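Local atomic coordinates of response regulator aspartate phosphatase I (Bacillus subtilis subsp. subtilis, PDB entry 4I1A), a protein that acts as a phosphatase that dephosphorylates the sporulation phosphotransferase Spo0F and also activates the mobile element ICEBs1 by inactivating its repressor ImmR. Residues A303-K306 with I307-G310; S326-S330 with R331-A335; D336-N339 with F340-V344; M355-N358 with E359-M363. One frame throughout, in Å; residues are numbered along the deposited sequence.

Contact 1 (A303-K306 with I307-G310); sequences AKFK and ILEG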
loop_
_atom_site.group_PDB
_atom_site.type_symbol
_atom_site.label_atom_id
_atom_site.label_comp_id
_atom_site.label_asym_id
_atom_site.label_seq_id
_atom_site.Cartn_x
_atom_site.Cartn_y
_atom_site.Cartn_z
ATOM N N ALA A 303 -5.561 -15.838 -2.558
ATOM C CA ALA A 303 -4.596 -16.189 -3.597
ATOM C C ALA A 303 -3.161 -15.899 -3.139
ATOM O O ALA A 303 -2.230 -16.673 -3.406
ATOM C CB ALA A 303 -4.914 -15.453 -4.896
ATOM N N LYS A 304 -2.975 -14.795 -2.430
ATOM C CA LYS A 304 -1.640 -14.465 -1.966
ATOM C C LYS A 304 -1.115 -15.448 -0.914
ATOM O O LYS A 304 0.051 -15.852 -0.975
ATOM C CB LYS A 304 -1.567 -13.005 -1.493
ATOM C CG LYS A 304 -1.622 -12.004 -2.655
ATOM C CD LYS A 304 -1.841 -10.569 -2.182
ATOM C CE LYS A 304 -1.670 -9.604 -3.361
ATOM N NZ LYS A 304 -2.168 -8.233 -3.078
ATOM N N PHE A 305 -1.959 -15.834 0.047
ATOM C CA PHE A 305 -1.571 -16.897 0.992
ATOM C C PHE A 305 -1.223 -18.207 0.279
ATOM O O PHE A 305 -0.281 -18.898 0.668
ATOM C CB PHE A 305 -2.627 -17.115 2.079
ATOM C CG PHE A 305 -2.551 -16.113 3.194
ATOM C CD1 PHE A 305 -1.492 -16.140 4.099
ATOM C CD2 PHE A 305 -3.509 -15.112 3.319
ATOM C CE1 PHE A 305 -1.403 -15.197 5.125
ATOM C CE2 PHE A 305 -3.426 -14.168 4.346
ATOM C CZ PHE A 305 -2.378 -14.217 5.250
ATOM N N LYS A 306 -1.931 -18.505 -0.809
ATOM C CA LYS A 306 -1.610 -19.685 -1.621
ATOM C C LYS A 306 -0.198 -19.657 -2.221
ATOM O O LYS A 306 0.415 -20.711 -2.426
ATOM C CB LYS A 306 -2.662 -19.936 -2.712
ATOM C CG LYS A 306 -4.069 -20.215 -2.177
ATOM C CD LYS A 306 -4.053 -21.148 -0.951
ATOM C CE LYS A 306 -5.287 -20.951 -0.043
ATOM N NZ LYS A 306 -5.392 -19.558 0.533
ATOM N N ILE A 307 0.317 -18.462 -2.497
ATOM C CA ILE A 307 1.693 -18.327 -2.976
ATOM C C ILE A 307 2.681 -18.680 -1.862
ATOM O O ILE A 307 3.623 -19.449 -2.073
ATOM C CB ILE A 307 2.008 -16.899 -3.495
ATOM C CG1 ILE A 307 1.182 -16.583 -4.750
ATOM C CG2 ILE A 307 3.519 -16.751 -3.791
ATOM C CD1 ILE A 307 1.265 -15.097 -5.165
ATOM N N LEU A 308 2.451 -18.131 -0.669
ATOM C CA LEU A 308 3.268 -18.474 0.488
ATOM C C LEU A 308 3.195 -19.983 0.766
ATOM O O LEU A 308 4.212 -20.631 1.028
ATOM C CB LEU A 308 2.798 -17.690 1.715
ATOM C CG LEU A 308 2.963 -16.168 1.683
ATOM C CD1 LEU A 308 2.741 -15.616 3.074
ATOM C CD2 LEU A 308 4.338 -15.707 1.108
ATOM N N GLU A 309 1.987 -20.537 0.687
ATOM C CA GLU A 309 1.786 -21.957 0.908
ATOM C C GLU A 309 2.602 -22.815 -0.044
ATOM O O GLU A 309 3.242 -23.792 0.370
ATOM C CB GLU A 309 0.314 -22.327 0.766
ATOM C CG GLU A 309 0.045 -23.786 1.127
ATOM C CD GLU A 309 -1.425 -24.144 0.999
ATOM O OE1 GLU A 309 -2.226 -23.234 0.680
ATOM O OE2 GLU A 309 -1.773 -25.333 1.208
ATOM N N GLY A 310 2.578 -22.458 -1.325
ATOM C CA GLY A 310 3.299 -23.238 -2.319
ATOM C C GLY A 310 4.797 -23.074 -2.133
ATOM O O GLY A 310 5.564 -23.997 -2.355
#

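Contact 2 (S326-S330 with R331-A335); sequences SYLAS and RKMFA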
loop_
_atom_site.group_PDB
_atom_site.type_symbol
_atom_site.label_atom_id
_atom_site.label_comp_id
_atom_site.label_asym_id
_atom_site.label_seq_id
_atom_site.Cartn_x
_atom_site.Cartn_y
_atom_site.Cartn_z
ATOM N N SER A 326 -2.519 -17.010 -11.671
ATOM C CA SER A 326 -3.633 -17.024 -12.603
ATOM C C SER A 326 -4.787 -16.213 -12.024
ATOM O O SER A 326 -5.386 -15.401 -12.723
ATOM C CB SER A 326 -4.112 -18.456 -12.877
ATOM O OG SER A 326 -3.193 -19.177 -13.671
ATOM N N TYR A 327 -5.102 -16.425 -10.746
ATOM C CA TYR A 327 -6.243 -15.720 -10.175
ATOM C C TYR A 327 -5.991 -14.220 -10.191
ATOM O O TYR A 327 -6.843 -13.443 -10.632
ATOM C CB TYR A 327 -6.606 -16.173 -8.751
ATOM C CG TYR A 327 -7.698 -15.280 -8.197
ATOM C CD1 TYR A 327 -9.040 -15.520 -8.504
ATOM C CD2 TYR A 327 -7.388 -14.159 -7.425
ATOM C CE1 TYR A 327 -10.045 -14.686 -8.031
ATOM C CE2 TYR A 327 -8.384 -13.321 -6.947
ATOM C CZ TYR A 327 -9.705 -13.585 -7.251
ATOM O OH TYR A 327 -10.679 -12.735 -6.782
ATOM N N LEU A 328 -4.818 -13.829 -9.703
ATOM C CA LEU A 328 -4.440 -12.418 -9.633
ATOM C C LEU A 328 -4.448 -11.761 -11.009
ATOM O O LEU A 328 -5.041 -10.697 -11.190
ATOM C CB LEU A 328 -3.074 -12.265 -8.977
ATOM C CG LEU A 328 -3.062 -12.574 -7.480
ATOM C CD1 LEU A 328 -1.644 -12.559 -6.915
ATOM C CD2 LEU A 328 -3.972 -11.597 -6.730
ATOM N N ALA A 329 -3.804 -12.409 -11.974
ATOM C CA ALA A 329 -3.770 -11.915 -13.349
ATOM C C ALA A 329 -5.171 -11.778 -13.942
ATOM O O ALA A 329 -5.453 -10.819 -14.657
ATOM C CB ALA A 329 -2.898 -12.821 -14.231
ATOM N N SER A 330 -6.053 -12.726 -13.645
ATOM C CA SER A 330 -7.408 -12.665 -14.193
ATOM C C SER A 330 -8.156 -11.468 -13.619
ATOM O O SER A 330 -9.089 -10.960 -14.233
ATOM C CB SER A 330 -8.183 -13.947 -13.897
ATOM O OG SER A 330 -8.601 -13.968 -12.545
ATOM N N ARG A 331 -7.734 -11.015 -12.443
ATOM C CA ARG A 331 -8.366 -9.872 -11.793
ATOM C C ARG A 331 -7.693 -8.554 -12.169
ATOM O O ARG A 331 -7.987 -7.513 -11.573
ATOM C CB ARG A 331 -8.355 -10.042 -10.266
ATOM C CG ARG A 331 -9.292 -11.137 -9.723
ATOM C CD ARG A 331 -10.691 -11.026 -10.290
ATOM N NE ARG A 331 -11.684 -11.762 -9.500
ATOM C CZ ARG A 331 -12.264 -12.902 -9.873
ATOM N NH1 ARG A 331 -11.958 -13.463 -11.035
ATOM N NH2 ARG A 331 -13.154 -13.485 -9.080
ATOM N N LYS A 332 -6.788 -8.609 -13.149
ATOM C CA LYS A 332 -6.030 -7.438 -13.602
ATOM C C LYS A 332 -5.149 -6.819 -12.517
ATOM O O LYS A 332 -4.881 -5.621 -12.543
ATOM C CB LYS A 332 -6.951 -6.353 -14.164
ATOM C CG LYS A 332 -8.074 -6.848 -15.052
ATOM C CD LYS A 332 -7.596 -7.823 -16.104
ATOM C CE LYS A 332 -8.767 -8.241 -16.972
ATOM N NZ LYS A 332 -8.402 -9.325 -17.914
ATOM N N MET A 333 -4.706 -7.627 -11.562
ATOM C CA MET A 333 -3.818 -7.140 -10.506
ATOM C C MET A 333 -2.339 -7.356 -10.877
ATOM O O MET A 333 -1.602 -8.122 -10.249
ATOM C CB MET A 333 -4.187 -7.801 -9.178
ATOM C CG MET A 333 -5.692 -7.769 -8.917
ATOM S SD MET A 333 -6.167 -8.498 -7.331
ATOM C CE MET A 333 -5.561 -7.231 -6.216
ATOM N N PHE A 334 -1.922 -6.661 -11.925
ATOM C CA PHE A 334 -0.617 -6.865 -12.531
ATOM C C PHE A 334 0.562 -6.356 -11.699
ATOM O O PHE A 334 1.655 -6.914 -11.771
ATOM C CB PHE A 334 -0.620 -6.289 -13.947
ATOM C CG PHE A 334 -1.661 -6.911 -14.831
ATOM C CD1 PHE A 334 -1.649 -8.277 -15.073
ATOM C CD2 PHE A 334 -2.664 -6.139 -15.408
ATOM C CE1 PHE A 334 -2.620 -8.872 -15.886
ATOM C CE2 PHE A 334 -3.633 -6.722 -16.219
ATOM C CZ PHE A 334 -3.614 -8.099 -16.455
ATOM N N ALA A 335 0.332 -5.320 -10.897
ATOM C CA ALA A 335 1.351 -4.848 -9.957
ATOM C C ALA A 335 1.713 -5.958 -8.963
ATOM O O ALA A 335 2.892 -6.293 -8.796
ATOM C CB ALA A 335 0.892 -3.572 -9.227
#

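Contact 3 (D336-N339 with F340-V344); sequences DVEN and FSIEV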
loop_
_atom_site.group_PDB
_atom_site.type_symbol
_atom_site.label_atom_id
_atom_site.label_comp_id
_atom_site.label_asym_id
_atom_site.label_seq_id
_atom_site.Cartn_x
_atom_site.Cartn_y
_atom_site.Cartn_z
ATOM N N ASP A 336 0.692 -6.535 -8.330
ATOM C CA ASP A 336 0.858 -7.713 -7.464
ATOM C C ASP A 336 1.538 -8.865 -8.176
ATOM O O ASP A 336 2.413 -9.497 -7.615
ATOM C CB ASP A 336 -0.482 -8.167 -6.917
ATOM C CG ASP A 336 -1.038 -7.202 -5.903
ATOM O OD1 ASP A 336 -0.256 -6.377 -5.398
ATOM O OD2 ASP A 336 -2.242 -7.277 -5.606
ATOM N N VAL A 337 1.159 -9.114 -9.423
ATOM C CA VAL A 337 1.771 -10.195 -10.197
ATOM C C VAL A 337 3.237 -9.905 -10.498
ATOM O O VAL A 337 4.089 -10.792 -10.441
ATOM C CB VAL A 337 1.015 -10.446 -11.533
ATOM C CG1 VAL A 337 1.814 -11.397 -12.450
ATOM C CG2 VAL A 337 -0.373 -10.996 -11.265
ATOM N N GLU A 338 3.520 -8.652 -10.823
ATOM C CA GLU A 338 4.874 -8.251 -11.144
ATOM C C GLU A 338 5.777 -8.348 -9.910
ATOM O O GLU A 338 6.831 -8.974 -9.945
ATOM C CB GLU A 338 4.870 -6.826 -11.691
ATOM C CG GLU A 338 6.243 -6.286 -12.013
ATOM C CD GLU A 338 6.271 -4.763 -12.026
ATOM O OE1 GLU A 338 7.183 -4.181 -12.649
ATOM O OE2 GLU A 338 5.382 -4.147 -11.396
ATOM N N ASN A 339 5.346 -7.740 -8.816
ATOM C CA ASN A 339 6.130 -7.752 -7.596
ATOM C C ASN A 339 6.308 -9.146 -6.988
ATOM O O ASN A 339 7.423 -9.535 -6.638
ATOM C CB ASN A 339 5.549 -6.750 -6.581
ATOM C CG ASN A 339 5.649 -5.304 -7.078
ATOM O OD1 ASN A 339 4.898 -4.433 -6.636
ATOM N ND2 ASN A 339 6.579 -5.050 -8.009
ATOM N N PHE A 340 5.219 -9.903 -6.880
ATOM C CA PHE A 340 5.301 -11.235 -6.290
ATOM C C PHE A 340 6.070 -12.233 -7.136
ATOM O O PHE A 340 6.811 -13.066 -6.604
ATOM C CB PHE A 340 3.917 -11.779 -5.936
ATOM C CG PHE A 340 3.425 -11.306 -4.625
ATOM C CD1 PHE A 340 3.732 -12.008 -3.475
ATOM C CD2 PHE A 340 2.683 -10.132 -4.521
ATOM C CE1 PHE A 340 3.286 -11.563 -2.232
ATOM C CE2 PHE A 340 2.233 -9.674 -3.283
ATOM C CZ PHE A 340 2.537 -10.394 -2.136
ATOM N N SER A 341 5.900 -12.165 -8.450
ATOM C CA SER A 341 6.622 -13.088 -9.318
ATOM C C SER A 341 8.143 -12.849 -9.300
ATOM O O SER A 341 8.937 -13.781 -9.528
ATOM C CB SER A 341 6.101 -13.016 -10.747
ATOM O OG SER A 341 6.346 -11.750 -11.320
ATOM N N ILE A 342 8.551 -11.610 -9.046
ATOM C CA ILE A 342 9.973 -11.333 -8.871
ATOM C C ILE A 342 10.488 -11.981 -7.574
ATOM O O ILE A 342 11.567 -12.589 -7.548
ATOM C CB ILE A 342 10.269 -9.820 -8.867
ATOM C CG1 ILE A 342 10.156 -9.243 -10.283
ATOM C CG2 ILE A 342 11.655 -9.534 -8.246
ATOM C CD1 ILE A 342 10.096 -7.678 -10.295
ATOM N N GLU A 343 9.719 -11.846 -6.497
ATOM C CA GLU A 343 10.086 -12.466 -5.227
ATOM C C GLU A 343 10.184 -13.979 -5.374
ATOM O O GLU A 343 11.092 -14.614 -4.836
ATOM C CB GLU A 343 9.065 -12.120 -4.150
ATOM C CG GLU A 343 9.014 -10.643 -3.813
ATOM C CD GLU A 343 9.354 -10.383 -2.374
ATOM O OE1 GLU A 343 8.645 -9.576 -1.731
ATOM O OE2 GLU A 343 10.325 -11.001 -1.882
ATOM N N VAL A 344 9.247 -14.547 -6.125
ATOM C CA VAL A 344 9.231 -15.976 -6.370
ATOM C C VAL A 344 10.413 -16.385 -7.240
ATOM O O VAL A 344 11.082 -17.392 -6.974
ATOM C CB VAL A 344 7.880 -16.428 -7.000
ATOM C CG1 VAL A 344 7.933 -17.896 -7.380
ATOM C CG2 VAL A 344 6.746 -16.187 -6.010
#

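Contact 4 (M355-N358 with E359-M363); sequences MLSN and EYYRM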
loop_
_atom_site.group_PDB
_atom_site.type_symbol
_atom_site.label_atom_id
_atom_site.label_comp_id
_atom_site.label_asym_id
_atom_site.label_seq_id
_atom_site.Cartn_x
_atom_site.Cartn_y
_atom_site.Cartn_z
ATOM N N MET A 355 15.293 -22.947 -14.096
ATOM C CA MET A 355 14.192 -23.063 -15.042
ATOM C C MET A 355 12.931 -22.422 -14.459
ATOM O O MET A 355 12.265 -21.607 -15.118
ATOM C CB MET A 355 13.965 -24.535 -15.405
ATOM C CG MET A 355 13.644 -24.768 -16.860
ATOM S SD MET A 355 13.627 -26.521 -17.239
ATOM C CE MET A 355 12.289 -26.596 -18.426
ATOM N N LEU A 356 12.627 -22.762 -13.210
ATOM C CA LEU A 356 11.479 -22.184 -12.519
ATOM C C LEU A 356 11.673 -20.691 -12.347
ATOM O O LEU A 356 10.757 -19.898 -12.559
ATOM C CB LEU A 356 11.316 -22.821 -11.139
ATOM C CG LEU A 356 10.306 -23.945 -10.942
ATOM C CD1 LEU A 356 10.421 -24.504 -9.521
ATOM C CD2 LEU A 356 8.889 -23.447 -11.209
ATOM N N SER A 357 12.875 -20.317 -11.931
ATOM C CA SER A 357 13.232 -18.922 -11.718
ATOM C C SER A 357 13.049 -18.101 -12.995
ATOM O O SER A 357 12.536 -16.990 -12.944
ATOM C CB SER A 357 14.694 -18.835 -11.240
ATOM O OG SER A 357 15.068 -17.505 -10.927
ATOM N N ASN A 358 13.472 -18.650 -14.138
ATOM C CA ASN A 358 13.266 -17.983 -15.425
ATOM C C ASN A 358 11.796 -17.799 -15.788
ATOM O O ASN A 358 11.410 -16.745 -16.302
ATOM C CB ASN A 358 13.984 -18.725 -16.547
ATOM C CG ASN A 358 15.430 -18.301 -16.687
ATOM O OD1 ASN A 358 16.025 -17.718 -15.763
ATOM N ND2 ASN A 358 16.010 -18.600 -17.840
ATOM N N GLU A 359 10.991 -18.829 -15.517
ATOM C CA GLU A 359 9.554 -18.793 -15.781
ATOM C C GLU A 359 8.904 -17.625 -15.078
ATOM O O GLU A 359 8.040 -16.961 -15.633
ATOM C CB GLU A 359 8.887 -20.100 -15.342
ATOM C CG GLU A 359 7.365 -20.020 -15.225
ATOM C CD GLU A 359 6.702 -21.390 -15.188
ATOM O OE1 GLU A 359 7.006 -22.227 -16.067
ATOM O OE2 GLU A 359 5.884 -21.633 -14.275
ATOM N N TYR A 360 9.361 -17.344 -13.869
ATOM C CA TYR A 360 8.772 -16.276 -13.082
ATOM C C TYR A 360 9.346 -14.887 -13.390
ATOM O O TYR A 360 8.641 -13.881 -13.247
ATOM C CB TYR A 360 8.810 -16.632 -11.583
ATOM C CG TYR A 360 7.685 -17.583 -11.232
ATOM C CD1 TYR A 360 6.389 -17.102 -11.024
ATOM C CD2 TYR A 360 7.899 -18.957 -11.157
ATOM C CE1 TYR A 360 5.352 -17.951 -10.739
ATOM C CE2 TYR A 360 6.861 -19.829 -10.859
ATOM C CZ TYR A 360 5.588 -19.315 -10.657
ATOM O OH TYR A 360 4.543 -20.151 -10.373
ATOM N N TYR A 361 10.600 -14.820 -13.837
ATOM C CA TYR A 361 11.131 -13.546 -14.344
ATOM C C TYR A 361 10.370 -13.180 -15.612
ATOM O O TYR A 361 10.003 -12.014 -15.796
ATOM C CB TYR A 361 12.652 -13.591 -14.606
ATOM C CG TYR A 361 13.492 -13.584 -13.333
ATOM C CD1 TYR A 361 13.310 -12.597 -12.362
ATOM C CD2 TYR A 361 14.462 -14.567 -13.103
ATOM C CE1 TYR A 361 14.075 -12.587 -11.185
ATOM C CE2 TYR A 361 15.224 -14.569 -11.931
ATOM C CZ TYR A 361 15.017 -13.575 -10.974
ATOM O OH TYR A 361 15.744 -13.561 -9.809
ATOM N N ARG A 362 10.098 -14.184 -16.453
ATOM C CA ARG A 362 9.333 -13.978 -17.688
ATOM C C ARG A 362 7.953 -13.458 -17.375
ATOM O O ARG A 362 7.443 -12.579 -18.058
ATOM C CB ARG A 362 9.206 -15.270 -18.499
ATOM C CG ARG A 362 10.535 -15.755 -19.099
ATOM C CD ARG A 362 10.349 -16.908 -20.079
ATOM N NE ARG A 362 11.010 -16.594 -21.337
ATOM C CZ ARG A 362 10.457 -16.730 -22.531
ATOM N NH1 ARG A 362 9.231 -17.210 -22.639
ATOM N NH2 ARG A 362 11.139 -16.397 -23.616
ATOM N N MET A 363 7.362 -13.982 -16.310
ATOM C CA MET A 363 6.013 -13.583 -15.944
ATOM C C MET A 363 5.972 -12.145 -15.466
ATOM O O MET A 363 5.037 -11.402 -15.784
ATOM C CB MET A 363 5.430 -14.503 -14.873
ATOM C CG MET A 363 3.936 -14.304 -14.696
ATOM S SD MET A 363 3.238 -15.621 -13.726
ATOM C CE MET A 363 3.829 -15.066 -12.175
#

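Contact 1 (A303-K306 with I307-G310)
Lys306 and Glu309 lie side by side on one turn of helix 299-313, their side chains pointing the same way. The touch is made by the lysine's methylene chain. Its CD sits 3.2 Å from Glu309 OE1. The lysine chain bends at chi2 (-42°) and again at chi4, which turns the amine back to the backbone carbonyl of Ser302, its hydrogen-bond partner. Lys306 NZ therefore stays 4.9 Å from Glu309 OE1, and the two charges do not meet. Glu309 runs out extended, and its OE2 makes a weak, long ion pair with Arg290 of helix 279-295.

On another side of the helix, Phe305 and Leu308 meet loosely. CD1 of Phe305 is 4.4 Å from CD1 of Leu308, which approaches the ring obliquely. Phe267 of helix 261-275 meets the Phe305 ring edge-to-face and also touches Leu308. Ile307 keeps closer to the backbone, with CB 3.4 Å from Lys304 O.

Main-chain bonds hold the turn. Glu309 N reaches Phe305 O at 2.8 Å with an N-H...O angle of 161°. Gly310 N bonds to Lys306 O at 3.0 Å. The segment falls in the predicted fifth TPR repeat. Lys306 thus meets the carboxylate through a methylene group, not through its amine. The opposite charges probably attract only at a distance, and each has a polar partner outside the pair.

Contact 2 (S326-S330 with R331-A335)
Leu328 O is gripped by two backbone donors where helix 318-330 ends. Arg331 N lies 3.0 Å from Leu328 O, and Met333 N lies 3.1 Å from it. They come from opposite faces of the carbonyl plane. The bond from Met333 is the straighter, with an N-H...O angle of 162°. Lys332 N bonds in turn to Ala329 O at 3.0 Å.

Arg331 folds back over Tyr327. Chi1 of -70° puts Arg331 CG over one face of the Tyr327 ring, 3.9 Å from its centroid, as a CH-pi contact. The bend at chi2 then brings the guanidinium back to the ring, with Tyr327 CE1 3.4 Å above the middle of the group. The two planes are 53° apart, so this is no parallel stack. Ser330 OG turns back to donate to Tyr327 O at 2.7 Å, tying it to the previous turn.

Across the turn, Leu328 CD2 meets Met333 SD at 3.8 Å as the two side chains cross. Phe334 sets its ring close to Ala329, and Lys332 CA sits over one face of that ring, toward its rim. Tyr327 also packs on Ala303 of helix 299-313.

Lys332 has positive phi, and the pair of bonds from Met333 and Lys332 makes a Schellman motif. It ends helix 318-330. Met333 stands at the N-cap position of helix 334-351, giving the tight link between successive antiparallel helices found in TPR-like folds.

Contact 3 (D336-N339 with F340-V344)
Ser341 turns back on the carbonyls of the preceding turn of helix 334-351. Its CB lies 3.0 Å from Val337 O. At the tip, OG donates to Val337 O at 2.6 Å and comes within 3.1 Å of Glu338 O. Chi1 of 65° places OG between its own backbone N and carbonyl carbon, over those oxygens. Val337 O also accepts from Ser341 N, at 3.0 Å, so one residue grips it twice. With alanine at Ser341, Val337 O is likely to keep just the backbone N-H of this residue, and Glu338 O to lose the hydroxyl beside it.

Phe340 presents its ring edge to the same turn. CD2 is 3.2 Å from Asp336 O, which lies in the ring plane, while the backbone N of Phe340 bonds to that oxygen. Asp336 itself is held by a salt bridge to Lys304 of helix 299-313. Farther along, Ile342 CG1 approaches Glu338 O at 3.4 Å.

The segments lie in the predicted sixth TPR repeat. A serine hydroxyl bonded to the carbonyl four residues back is a familiar intrahelical arrangement. The side-chain hydroxyl therefore satisfies itself within the helix. This lets a polar residue sit buried where helices 318-330 and 354-373 press against it.

Contact 4 (M355-N358 with E359-M363)
Chi1 of -176° sets Ser357 OG opposite its backbone N, while chi1 of -73° on Tyr361 swings its ring back along helix 354-373 toward that hydroxyl. The two meet one turn apart. Ser357 OG is 3.1 Å from Tyr361 CE2, and Ser357 O is 3.1 Å from Tyr361 CD2. The carbonyl approaches the ring obliquely. The polar ends are taken up by helix 334-351: Ser357 OG bonds to the carbonyl of Ala345, and Tyr361 OH bonds to Asp346. A leucine in place of Tyr361 would probably leave Asp346 without this hydroxyl partner and uncover part of Ser357.

Tyr360 faces another way. It lies alongside Leu356, and both side chains point in the same direction. Leu356 CD2 touches Tyr360 CE2 at 4.2 Å. The edge of the Tyr360 ring meets Leu356 O near the ring plane, with CD2 3.3 Å from that oxygen.

Arg362 follows the helix surface, its CG 3.1 Å from Asn358 O. That oxygen also takes the backbone bond from Arg362 N, at 2.9 Å and with an N-H...O angle of 161°. Tyr361 N bonds similarly to Ser357 O at 3.0 Å.

The turn lies in the predicted sixth TPR repeat. Ser357 and Tyr361 face helix 334-351, with Ser357 against His349 and both tyrosines against Ala345. Tyr360 also reaches Ile321 and Lys322 of helix 318-330, while Met363 packs on Phe325 of that helix.

From the N-terminal side, the contacts come in series, and none nests in or crosses another. Each is local, so none closes a long loop. Contact 1 lies within helix 299-313. Contact 2 makes the turn from helix 318-330 into helix 334-351, contact 3 continues along the latter, and contact 4 lies on helix 354-373. Ala303 packs on Tyr327, joining contacts 1 and 2. Contacts 1 and 3 share a salt bridge, with Lys304 NZ 2.7 Å from Asp336 OD2. Leu328 meets Val337 between contacts 2 and 3, and Val344 meets Tyr360 between contacts 3 and 4. Contacts 1 and 4 do not touch; their centres are about 17 Å apart.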